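Long-range contacts in acyl-coenzyme A oxidase 3 (Yarrowia lipolytica, PDB 5YS9), which oxidises acyl-CoA substrates with its FAD cofactor and molecular oxygen, giving (2E)-enoyl-CoA and hydrogen peroxide in peroxisomal fatty acid beta-oxidation: residues 157-162 with 209-214; 229-234 with 264-269. One frame throughout, in Å; residues are numbered along the deposited sequence.

In the fold
Both interactions lie in the beta domain between the helical parts of the chain, their centres about 9 Å apart, and both are buried. Interaction 1 is a parallel strand pairing: backbone hydrogen bonds join 157-162 to 209-214, and the pyrimidine edge of the flavin meets Phe-160 and Met-162. Interaction 2 brings 229-234 and 264-269 together without shared backbone bonds, in the interior of the same domain. The two are joined because strand 210-219 pairs with 158-161 on one edge and, antiparallel, with 222-232 on the other. Backbone polar groups do the bonding in interaction 1, beside an aromatic and thioether cluster; interaction 2 is side-chain hydrocarbon only.

Interaction 1 (157-162 with 209-214). With FAD (flavin-adenine dinucleotide), chain C.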
loop_
_atom_site.group_PDB
_atom_site.type_symbol
_atom_site.label_atom_id
_atom_site.label_comp_id
_atom_site.label_asym_id
_atom_site.label_seq_id
_atom_site.Cartn_x
_atom_site.Cartn_y
_atom_site.Cartn_z
ATOM N N TYR A 157 -25.729 21.177 12.005
ATOM C CA TYR A 157 -24.733 20.357 11.336
ATOM C C TYR A 157 -24.676 19.056 12.116
ATOM O O TYR A 157 -24.417 19.032 13.334
ATOM C CB TYR A 157 -23.357 21.035 11.307
ATOM C CG TYR A 157 -22.427 20.520 10.234
ATOM C CD1 TYR A 157 -21.823 19.272 10.336
ATOM C CD2 TYR A 157 -22.149 21.276 9.102
ATOM C CE1 TYR A 157 -20.951 18.793 9.341
ATOM C CE2 TYR A 157 -21.296 20.816 8.099
ATOM C CZ TYR A 157 -20.698 19.566 8.212
ATOM O OH TYR A 157 -19.845 19.121 7.219
ATOM N N GLY A 158 -24.953 17.978 11.404
ATOM C CA GLY A 158 -25.157 16.654 11.977
ATOM C C GLY A 158 -23.924 15.808 11.736
ATOM O O GLY A 158 -23.096 16.125 10.891
ATOM N N CYS A 159 -23.795 14.756 12.501
ATOM C CA CYS A 159 -22.802 13.730 12.270
ATOM C C CYS A 159 -23.444 12.394 12.742
ATOM O O CYS A 159 -24.635 12.366 13.143
ATOM C CB CYS A 159 -21.517 14.084 13.051
ATOM S SG CYS A 159 -21.707 14.054 14.861
ATOM N N PHE A 160 -22.690 11.318 12.607
ATOM C CA PHE A 160 -23.203 9.978 12.733
ATOM C C PHE A 160 -22.344 9.250 13.739
ATOM O O PHE A 160 -21.198 8.946 13.462
ATOM C CB PHE A 160 -23.071 9.355 11.344
ATOM C CG PHE A 160 -23.725 8.026 11.177
ATOM C CD1 PHE A 160 -25.040 7.939 10.803
ATOM C CD2 PHE A 160 -22.999 6.867 11.320
ATOM C CE1 PHE A 160 -25.636 6.719 10.615
ATOM C CE2 PHE A 160 -23.585 5.643 11.140
ATOM C CZ PHE A 160 -24.907 5.570 10.784
ATOM N N ALA A 161 -22.904 8.928 14.892
ATOM C CA ALA A 161 -22.088 8.382 15.949
ATOM C C ALA A 161 -22.490 6.971 16.286
ATOM O O ALA A 161 -23.348 6.735 17.106
ATOM C CB ALA A 161 -22.171 9.269 17.174
ATOM N N MET A 162 -21.817 6.031 15.657
ATOM C CA MET A 162 -22.088 4.642 15.876
ATOM C C MET A 162 -20.861 3.985 16.450
ATOM O O MET A 162 -20.901 3.375 17.497
ATOM C CB MET A 162 -22.463 4.013 14.552
ATOM C CG MET A 162 -22.616 2.521 14.556
ATOM S SD MET A 162 -22.742 1.985 12.859
ATOM C CE MET A 162 -24.500 2.027 12.652
ATOM N N THR A 209 -23.264 20.292 15.429
ATOM C CA THR A 209 -24.156 20.720 16.500
ATOM C C THR A 209 -25.010 19.581 17.049
ATOM O O THR A 209 -25.428 19.629 18.223
ATOM C CB THR A 209 -25.158 21.775 15.996
ATOM O OG1 THR A 209 -25.942 21.231 14.935
ATOM C CG2 THR A 209 -24.430 22.984 15.487
ATOM N N HIS A 210 -25.318 18.598 16.183
ATOM C CA HIS A 210 -26.092 17.404 16.572
ATOM C C HIS A 210 -25.492 16.108 16.072
ATOM O O HIS A 210 -24.667 16.118 15.197
ATOM C CB HIS A 210 -27.512 17.466 16.043
ATOM C CG HIS A 210 -28.314 18.622 16.551
ATOM N ND1 HIS A 210 -28.028 19.932 16.215
ATOM C CD2 HIS A 210 -29.452 18.657 17.277
ATOM C CE1 HIS A 210 -28.928 20.724 16.764
ATOM N NE2 HIS A 210 -29.793 19.977 17.422
ATOM N N THR A 211 -25.919 14.992 16.659
ATOM C CA THR A 211 -25.505 13.664 16.234
ATOM C C THR A 211 -26.663 12.689 16.232
ATOM O O THR A 211 -27.661 12.881 16.898
ATOM C CB THR A 211 -24.397 13.098 17.104
ATOM O OG1 THR A 211 -23.845 11.951 16.478
ATOM C CG2 THR A 211 -24.917 12.660 18.437
ATOM N N ALA A 212 -26.499 11.650 15.430
ATOM C CA ALA A 212 -27.387 10.509 15.431
ATOM C C ALA A 212 -26.636 9.477 16.277
ATOM O O ALA A 212 -25.689 8.873 15.804
ATOM C CB ALA A 212 -27.595 10.021 14.022
ATOM N N CYS A 213 -27.019 9.341 17.545
ATOM C CA CYS A 213 -26.291 8.496 18.491
ATOM C C CYS A 213 -26.894 7.085 18.532
ATOM O O CYS A 213 -28.089 6.910 18.792
ATOM C CB CYS A 213 -26.317 9.129 19.880
ATOM S SG CYS A 213 -25.432 8.190 21.166
ATOM N N PHE A 214 -26.058 6.096 18.275
ATOM C CA PHE A 214 -26.429 4.695 18.370
ATOM C C PHE A 214 -26.208 4.223 19.822
ATOM O O PHE A 214 -25.085 4.278 20.315
ATOM C CB PHE A 214 -25.627 3.844 17.361
ATOM C CG PHE A 214 -26.065 4.043 15.940
ATOM C CD1 PHE A 214 -25.763 5.227 15.254
ATOM C CD2 PHE A 214 -26.787 3.057 15.260
ATOM C CE1 PHE A 214 -26.192 5.433 13.942
ATOM C CE2 PHE A 214 -27.216 3.258 13.928
ATOM C CZ PHE A 214 -26.921 4.449 13.277
HETATM P PA FAD C . -13.070 -4.104 14.259
HETATM O O1A FAD C . -12.792 -4.291 15.701
HETATM O O2A FAD C . -14.413 -4.398 13.709
HETATM O O5B FAD C . -12.060 -5.055 13.503
HETATM C C5B FAD C . -10.663 -4.899 13.688
HETATM C C4B FAD C . -9.895 -5.974 12.946
HETATM O O4B FAD C . -10.284 -7.255 13.427
HETATM C C3B FAD C . -10.219 -5.942 11.476
HETATM O O3B FAD C . -9.048 -6.203 10.730
HETATM C C2B FAD C . -11.142 -7.101 11.265
HETATM O O2B FAD C . -10.857 -7.700 10.015
HETATM C C1B FAD C . -10.826 -8.051 12.391
HETATM N N9A FAD C . -12.088 -8.715 12.771
HETATM C C8A FAD C . -13.143 -8.161 13.380
HETATM N N7A FAD C . -14.125 -9.062 13.539
HETATM C C5A FAD C . -13.703 -10.215 13.024
HETATM C C6A FAD C . -14.246 -11.571 12.862
HETATM N N6A FAD C . -15.476 -11.886 13.301
HETATM N N1A FAD C . -13.470 -12.483 12.259
HETATM C C2A FAD C . -12.245 -12.185 11.815
HETATM N N3A FAD C . -11.694 -10.981 11.928
HETATM C C4A FAD C . -12.360 -9.980 12.513
HETATM N N1 FAD C . -17.821 5.412 12.181
HETATM C C2 FAD C . -18.940 6.133 12.337
HETATM O O2 FAD C . -19.902 5.632 12.913
HETATM N N3 FAD C . -19.074 7.373 11.891
HETATM C C4 FAD C . -18.101 7.989 11.258
HETATM O O4 FAD C . -18.255 9.138 10.867
HETATM C C4X FAD C . -16.841 7.279 11.047
HETATM N N5 FAD C . -15.824 7.856 10.420
HETATM C C5X FAD C . -14.681 7.187 10.252
HETATM C C6 FAD C . -13.654 7.828 9.607
HETATM C C7 FAD C . -12.462 7.188 9.412
HETATM C C7M FAD C . -11.368 7.918 8.692
HETATM C C8 FAD C . -12.287 5.804 9.899
HETATM C C8M FAD C . -10.994 5.079 9.691
HETATM C C9 FAD C . -13.321 5.152 10.541
HETATM C C9A FAD C . -14.517 5.798 10.739
HETATM N N10 FAD C . -15.583 5.163 11.388
HETATM C C10 FAD C . -16.751 5.909 11.563
HETATM C "C1'" FAD C . -15.469 3.806 11.919
HETATM C "C2'" FAD C . -15.502 2.676 10.906
HETATM O "O2'" FAD C . -16.831 2.555 10.429
HETATM C "C3'" FAD C . -15.059 1.392 11.605
HETATM O "O3'" FAD C . -13.692 1.567 11.929
HETATM C "C4'" FAD C . -15.175 0.071 10.844
HETATM O "O4'" FAD C . -16.470 -0.138 10.298
HETATM C "C5'" FAD C . -14.948 -1.097 11.773
HETATM O "O5'" FAD C . -13.622 -1.080 12.248
HETATM P P FAD C . -13.273 -1.303 13.775
HETATM O O1P FAD C . -12.309 -0.247 14.148
HETATM O O2P FAD C . -14.539 -1.473 14.529
HETATM O O3P FAD C . -12.508 -2.690 13.757
#
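Unlike first torsions let Phe-160 and Phe-214 converge: CG of Phe-160 lies anti to its backbone N (chi1 -171°), while CG of Phe-214 lies opposite the carbonyl carbon (chi1 -73°). Phe-160 CZ comes 3.4 Å from Phe-214 CZ, and Phe-214 CE1 sits over one face of the Phe-160 ring. With centroids 4.9 Å apart and planes at 58°, the rings meet at a slant. Met-162 extends through its first two torsions and bends at the third, which lays CE over a face of Phe-214, 3.6 Å from the ring centroid, as a CH-pi contact. Its SD stands higher above that face, 4.7 Å from the centroid, in a Met-aromatic contact. A flexible thioether suits this place because it can follow the ring.

Beneath these side chains runs a parallel beta pairing of the acyl-CoA dehydrogenase/oxidase middle domain, with Ala-161 N bonded to Ala-212 O (2.9 Å) and Phe-214 N to Ala-161 O. The other edge of strand 158-161 serves the cofactor: the flavin N3 donates to Phe-160 O at 3.1 Å, and Met-162 N gives a weak bond to flavin O2. Thr-163, Asp-457 and, from the second subunit, Arg-354 also bond FAD, so the cofactor is held across the dimer. On one face of the sheet Cys-159 and Ala-161 flank the hydroxyl of Thr-211, whose OG1 lies 3.2 Å from Ala-161 CB and gives a weak bond to Cys-159 O; these small side chains leave room for Ile-201, which both touch. At the start of the pairing, Tyr-157 O accepts from both Thr-209 N and His-210 N, and Tyr-157 N donates to Thr-209 OG1 at 2.9 Å. That hydroxyl also hydrogen-bonds His-210 ND1, which helps to orient the imidazole stacked on Phe-156.

Interaction 2 (229-234 with 264-269); sequences FVVQLR and IQFTNV
The backbones of 229-234 and 264-269 face each other without pairing, with CA atoms 8.5 Å apart at Val-231 and Val-269 and 9.1 Å apart at Leu-233 and Ile-264. This spacing admits a layer of side chains: it is the hydrophobic interior of the beta-barrel-like middle domain of the acyl-CoA dehydrogenase/oxidase fold, whose sheet contains strands 222-232 and 262-272.

Val-231 is central. Its CG1, anti to the backbone N (chi1 -178°), points into the layer and meets two partners: Phe-266 CE2 at 3.9 Å and Val-269 CG1 at 4.0 Å. The methyl approaches the Phe-266 ring at its edge, close to the ring plane, while Ile-264 CG2 from the same strand lies over one face, toward its rim. A flat ring suits this place, since it takes one methyl at its edge and another over its face. Val-269, beta-branched like Val-231, offers a compact methyl to it and also touches Ile-245 of strand 245-249.

Farther along, Leu-233 and Ile-264 reach toward each other tip to tip, with Leu-233 CD1 4.1 Å from Ile-264 CD1. Longer side chains meet by their ends here, where the CA atoms are slightly farther apart. Both leucine methyls lie against Ile-264, and CD2 also reaches the ring obliquely, 4.3 Å from Phe-266 CE2. Cys-213 and Ile-189 touch both Val-231 and Phe-266 and extend the apolar layer. Gln-232, whose side chain leaves the strand away from this interior, uses its amide locally: NE2 donates to Arg-234 O at 2.9 Å with a nearly straight N-H...O angle of 168°.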
loop_
_atom_site.group_PDB
_atom_site.type_symbol
_atom_site.label_atom_id
_atom_site.label_comp_id
_atom_site.label_asym_id
_atom_site.label_seq_id
_atom_site.Cartn_x
_atom_site.Cartn_y
_atom_site.Cartn_z
ATOM N N PHE A 229 -30.762 7.740 18.264
ATOM C CA PHE A 229 -31.316 8.903 19.015
ATOM C C PHE A 229 -30.623 10.186 18.551
ATOM O O PHE A 229 -29.383 10.205 18.359
ATOM C CB PHE A 229 -31.104 8.733 20.549
ATOM C CG PHE A 229 -31.606 7.419 21.086
ATOM C CD1 PHE A 229 -30.861 6.253 20.919
ATOM C CD2 PHE A 229 -32.839 7.332 21.741
ATOM C CE1 PHE A 229 -31.326 5.027 21.376
ATOM C CE2 PHE A 229 -33.308 6.104 22.224
ATOM C CZ PHE A 229 -32.552 4.951 22.033
ATOM N N VAL A 230 -31.387 11.270 18.396
ATOM C CA VAL A 230 -30.784 12.562 18.060
ATOM C C VAL A 230 -30.365 13.200 19.369
ATOM O O VAL A 230 -31.192 13.388 20.258
ATOM C CB VAL A 230 -31.719 13.531 17.284
ATOM C CG1 VAL A 230 -30.922 14.733 16.799
ATOM C CG2 VAL A 230 -32.344 12.847 16.089
ATOM N N VAL A 231 -29.087 13.543 19.477
ATOM C CA VAL A 231 -28.584 14.225 20.660
ATOM C C VAL A 231 -27.919 15.477 20.218
ATOM O O VAL A 231 -26.990 15.459 19.410
ATOM C CB VAL A 231 -27.520 13.389 21.415
ATOM C CG1 VAL A 231 -27.070 14.133 22.685
ATOM C CG2 VAL A 231 -28.025 11.977 21.695
ATOM N N GLN A 232 -28.316 16.573 20.802
ATOM C CA GLN A 232 -27.677 17.832 20.490
ATOM C C GLN A 232 -26.319 17.891 21.190
ATOM O O GLN A 232 -26.247 17.712 22.406
ATOM C CB GLN A 232 -28.575 18.979 20.938
ATOM C CG GLN A 232 -28.150 20.309 20.361
ATOM C CD GLN A 232 -29.092 21.426 20.712
ATOM O OE1 GLN A 232 -30.295 21.214 21.017
ATOM N NE2 GLN A 232 -28.555 22.627 20.685
ATOM N N LEU A 233 -25.263 18.133 20.410
ATOM C CA LEU A 233 -23.890 18.172 20.907
ATOM C C LEU A 233 -23.450 19.553 21.338
ATOM O O LEU A 233 -22.731 19.699 22.321
ATOM C CB LEU A 233 -22.929 17.740 19.827
ATOM C CG LEU A 233 -22.963 16.301 19.381
ATOM C CD1 LEU A 233 -21.884 16.060 18.330
ATOM C CD2 LEU A 233 -22.784 15.392 20.553
ATOM N N ARG A 234 -23.871 20.570 20.604
ATOM C CA ARG A 234 -23.482 21.938 20.899
ATOM C C ARG A 234 -24.677 22.879 20.956
ATOM O O ARG A 234 -25.669 22.713 20.253
ATOM C CB ARG A 234 -22.482 22.472 19.851
ATOM C CG ARG A 234 -21.194 21.682 19.713
ATOM C CD ARG A 234 -20.323 22.240 18.581
ATOM N NE ARG A 234 -18.909 21.969 18.793
ATOM C CZ ARG A 234 -18.235 20.908 18.363
ATOM N NH1 ARG A 234 -18.822 19.937 17.661
ATOM N NH2 ARG A 234 -16.938 20.826 18.660
ATOM N N ILE A 264 -16.490 11.223 21.229
ATOM C CA ILE A 264 -17.538 11.771 22.078
ATOM C C ILE A 264 -17.810 10.858 23.288
ATOM O O ILE A 264 -17.925 9.647 23.156
ATOM C CB ILE A 264 -18.882 11.956 21.326
ATOM C CG1 ILE A 264 -18.665 12.455 19.873
ATOM C CG2 ILE A 264 -19.799 12.909 22.109
ATOM C CD1 ILE A 264 -19.949 12.491 19.051
ATOM N N GLN A 265 -17.949 11.473 24.455
ATOM C CA GLN A 265 -18.511 10.853 25.625
ATOM C C GLN A 265 -19.772 11.598 26.051
ATOM O O GLN A 265 -19.800 12.838 26.020
ATOM C CB GLN A 265 -17.517 10.904 26.744
ATOM C CG GLN A 265 -16.158 10.310 26.369
ATOM C CD GLN A 265 -15.243 10.276 27.524
ATOM O OE1 GLN A 265 -15.394 11.061 28.412
ATOM N NE2 GLN A 265 -14.326 9.344 27.547
ATOM N N PHE A 266 -20.797 10.812 26.438
ATOM C CA PHE A 266 -22.056 11.289 27.026
ATOM C C PHE A 266 -22.125 10.867 28.477
ATOM O O PHE A 266 -21.953 9.704 28.784
ATOM C CB PHE A 266 -23.243 10.630 26.334
ATOM C CG PHE A 266 -23.224 10.755 24.854
ATOM C CD1 PHE A 266 -22.542 9.806 24.068
ATOM C CD2 PHE A 266 -23.918 11.763 24.229
ATOM C CE1 PHE A 266 -22.515 9.918 22.690
ATOM C CE2 PHE A 266 -23.905 11.870 22.835
ATOM C CZ PHE A 266 -23.184 10.964 22.076
ATOM N N THR A 267 -22.408 11.790 29.356
ATOM C CA THR A 267 -22.556 11.483 30.774
ATOM C C THR A 267 -23.915 12.006 31.209
ATOM O O THR A 267 -24.152 13.231 31.256
ATOM C CB THR A 267 -21.429 12.119 31.602
ATOM O OG1 THR A 267 -20.157 11.798 31.004
ATOM C CG2 THR A 267 -21.479 11.619 33.061
ATOM N N ASN A 268 -24.836 11.072 31.407
ATOM C CA ASN A 268 -26.161 11.384 31.912
ATOM C C ASN A 268 -26.866 12.491 31.165
ATOM O O ASN A 268 -27.522 13.338 31.749
ATOM C CB ASN A 268 -26.081 11.635 33.415
ATOM C CG ASN A 268 -25.483 10.426 34.134
ATOM O OD1 ASN A 268 -25.945 9.284 33.943
ATOM N ND2 ASN A 268 -24.409 10.651 34.900
ATOM N N VAL A 269 -26.752 12.435 29.848
ATOM C CA VAL A 269 -27.325 13.453 28.985
ATOM C C VAL A 269 -28.821 13.152 28.810
ATOM O O VAL A 269 -29.217 12.048 28.427
ATOM C CB VAL A 269 -26.597 13.468 27.639
ATOM C CG1 VAL A 269 -27.278 14.359 26.632
ATOM C CG2 VAL A 269 -25.169 13.903 27.865
#